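Local coordinates for protein UDP-N-acetylenolpyruvoylglucosamine reductase (Listeria monocytogenes, PDB 3TX1) that uses FAD and NADPH to reduce UDP-N-acetylenolpyruvoylglucosamine to UDP-N-acetylmuramate, a step in building the peptidoglycan cell wall, at residues 267-272 with 282-287. Residues are numbered along the deposited sequence; the frame is centred on the assembly and turned at random.
Sequences IIGGAQ and VNIGGA
Gln-272 and Val-282 form the antiparallel hydrogen-bonded pair of a beta hairpin, the second and third strands of a small three-stranded meander in the C-terminal domain of this MurB reductase. Gln-272 N gives to Val-282 O at 2.9 Å, and Val-282 N returns a bond to Gln-272 O at 2.8 Å. Next along, Ala-271 faces Asn-283 as a non-hydrogen-bonded pair, after which a weak bond from Ile-284 N to Gly-270 O closes the pairing. A type II' turn from Ile-268 to Ala-271, with Gly-269 at positive phi, brings in the first strand. Gly-270 lies against Ala-287, their CA atoms 3.8 Å apart.

On one face Gln-272 points the same way as Val-282, and its extended chain, CG anti to the backbone N (chi1 -174°), carries the amide out past Val-282 CG2 to Ile-284, which it crosses at about a right angle. Gln-272 OE1 lies 3.5 Å from Ile-284 CG2, while its NE2 donates a hydrogen bond to Gly-265 O. Ile-284 lays CG1 against Gly-270 O, and its CD1 meets Ile-267 CD1 at 4.0 Å, the two side chains crossing at about a right angle. The other face carries Ala-271 and Asn-283 and is covered by helix 289-307 through Asp-291 and Tyr-292. Here Ala-287 CB fits beside the Gly-270 carbonyl, and Asn-283 ND2 reaches across to Thr-49 O, tying the hairpin to the N-terminal part of the chain. The amide is thus held at both ends: Asn-283 OD1 receives Gly-285 N, an Asx turn, and Ala-287 N, each at 3.0 Å and from opposite faces of the amide plane.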
loop_
_atom_site.group_PDB
_atom_site.type_symbol
_atom_site.label_atom_id
_atom_site.label_comp_id
_atom_site.label_asym_id
_atom_site.label_seq_id
_atom_site.Cartn_x
_atom_site.Cartn_y
_atom_site.Cartn_z
ATOM N N ILE A 267 18.175 -11.599 -12.476
ATOM C CA ILE A 267 18.589 -10.338 -11.860
ATOM C C ILE A 267 18.836 -9.280 -12.901
ATOM O O ILE A 267 19.415 -9.566 -13.942
ATOM C CB ILE A 267 19.906 -10.521 -11.075
ATOM C CG1 ILE A 267 19.673 -11.422 -9.878
ATOM C CG2 ILE A 267 20.490 -9.190 -10.582
ATOM C CD1 ILE A 267 20.954 -11.850 -9.232
ATOM N N ILE A 268 18.350 -8.072 -12.632
ATOM C CA ILE A 268 18.666 -6.903 -13.417
ATOM C C ILE A 268 19.044 -5.838 -12.397
ATOM O O ILE A 268 18.214 -5.525 -11.532
ATOM C CB ILE A 268 17.485 -6.392 -14.207
ATOM C CG1 ILE A 268 17.002 -7.482 -15.170
ATOM C CG2 ILE A 268 17.893 -5.087 -14.909
ATOM C CD1 ILE A 268 16.147 -6.938 -16.302
ATOM N N GLY A 269 20.283 -5.309 -12.477
ATOM C CA GLY A 269 20.780 -4.352 -11.487
ATOM C C GLY A 269 20.702 -4.925 -10.088
ATOM O O GLY A 269 21.282 -5.953 -9.810
ATOM N N GLY A 270 19.971 -4.280 -9.191
ATOM C CA GLY A 270 19.814 -4.814 -7.828
ATOM C C GLY A 270 18.459 -5.486 -7.579
ATOM O O GLY A 270 18.064 -5.706 -6.433
ATOM N N ALA A 271 17.757 -5.822 -8.655
ATOM C CA ALA A 271 16.446 -6.413 -8.564
ATOM C C ALA A 271 16.503 -7.879 -8.972
ATOM O O ALA A 271 17.237 -8.254 -9.884
ATOM C CB ALA A 271 15.479 -5.647 -9.450
ATOM N N GLN A 272 15.717 -8.718 -8.304
ATOM C CA GLN A 272 15.709 -10.150 -8.611
ATOM C C GLN A 272 14.335 -10.777 -8.525
ATOM O O GLN A 272 13.569 -10.456 -7.637
ATOM C CB GLN A 272 16.641 -10.891 -7.665
ATOM C CG GLN A 272 16.803 -12.367 -8.013
ATOM C CD GLN A 272 17.668 -13.099 -7.020
ATOM O OE1 GLN A 272 17.596 -12.834 -5.816
ATOM N NE2 GLN A 272 18.469 -14.052 -7.501
ATOM N N VAL A 282 12.450 -9.075 -5.480
ATOM C CA VAL A 282 13.136 -8.586 -4.294
ATOM C C VAL A 282 14.300 -7.639 -4.615
ATOM O O VAL A 282 14.857 -7.663 -5.692
ATOM C CB VAL A 282 13.696 -9.744 -3.442
ATOM C CG1 VAL A 282 12.581 -10.647 -3.009
ATOM C CG2 VAL A 282 14.726 -10.527 -4.242
ATOM N N ASN A 283 14.722 -6.889 -3.610
ATOM C CA ASN A 283 15.762 -5.896 -3.713
ATOM C C ASN A 283 16.960 -6.451 -3.019
ATOM O O ASN A 283 17.113 -6.275 -1.814
ATOM C CB ASN A 283 15.297 -4.646 -2.969
ATOM C CG ASN A 283 16.249 -3.487 -3.081
ATOM O OD1 ASN A 283 17.383 -3.611 -3.572
ATOM N ND2 ASN A 283 15.780 -2.320 -2.637
ATOM N N ILE A 284 17.818 -7.119 -3.767
ATOM C CA ILE A 284 19.019 -7.690 -3.194
ATOM C C ILE A 284 20.092 -6.660 -2.851
ATOM O O ILE A 284 21.222 -7.044 -2.555
ATOM C CB ILE A 284 19.617 -8.786 -4.094
ATOM C CG1 ILE A 284 20.063 -8.213 -5.432
ATOM C CG2 ILE A 284 18.603 -9.896 -4.282
ATOM C CD1 ILE A 284 20.875 -9.180 -6.268
ATOM N N GLY A 285 19.762 -5.368 -2.913
ATOM C CA GLY A 285 20.678 -4.305 -2.472
ATOM C C GLY A 285 20.910 -3.220 -3.492
ATOM O O GLY A 285 21.516 -3.444 -4.549
ATOM N N GLY A 286 20.415 -2.031 -3.217
ATOM C CA GLY A 286 20.651 -0.924 -4.151
ATOM C C GLY A 286 19.845 -0.971 -5.440
ATOM O O GLY A 286 20.180 -0.305 -6.442
ATOM N N ALA A 287 18.764 -1.745 -5.431
ATOM C CA ALA A 287 17.896 -1.740 -6.597
ATOM C C ALA A 287 17.338 -0.309 -6.870
ATOM O O ALA A 287 17.252 0.546 -5.954
ATOM C CB ALA A 287 16.756 -2.737 -6.426
#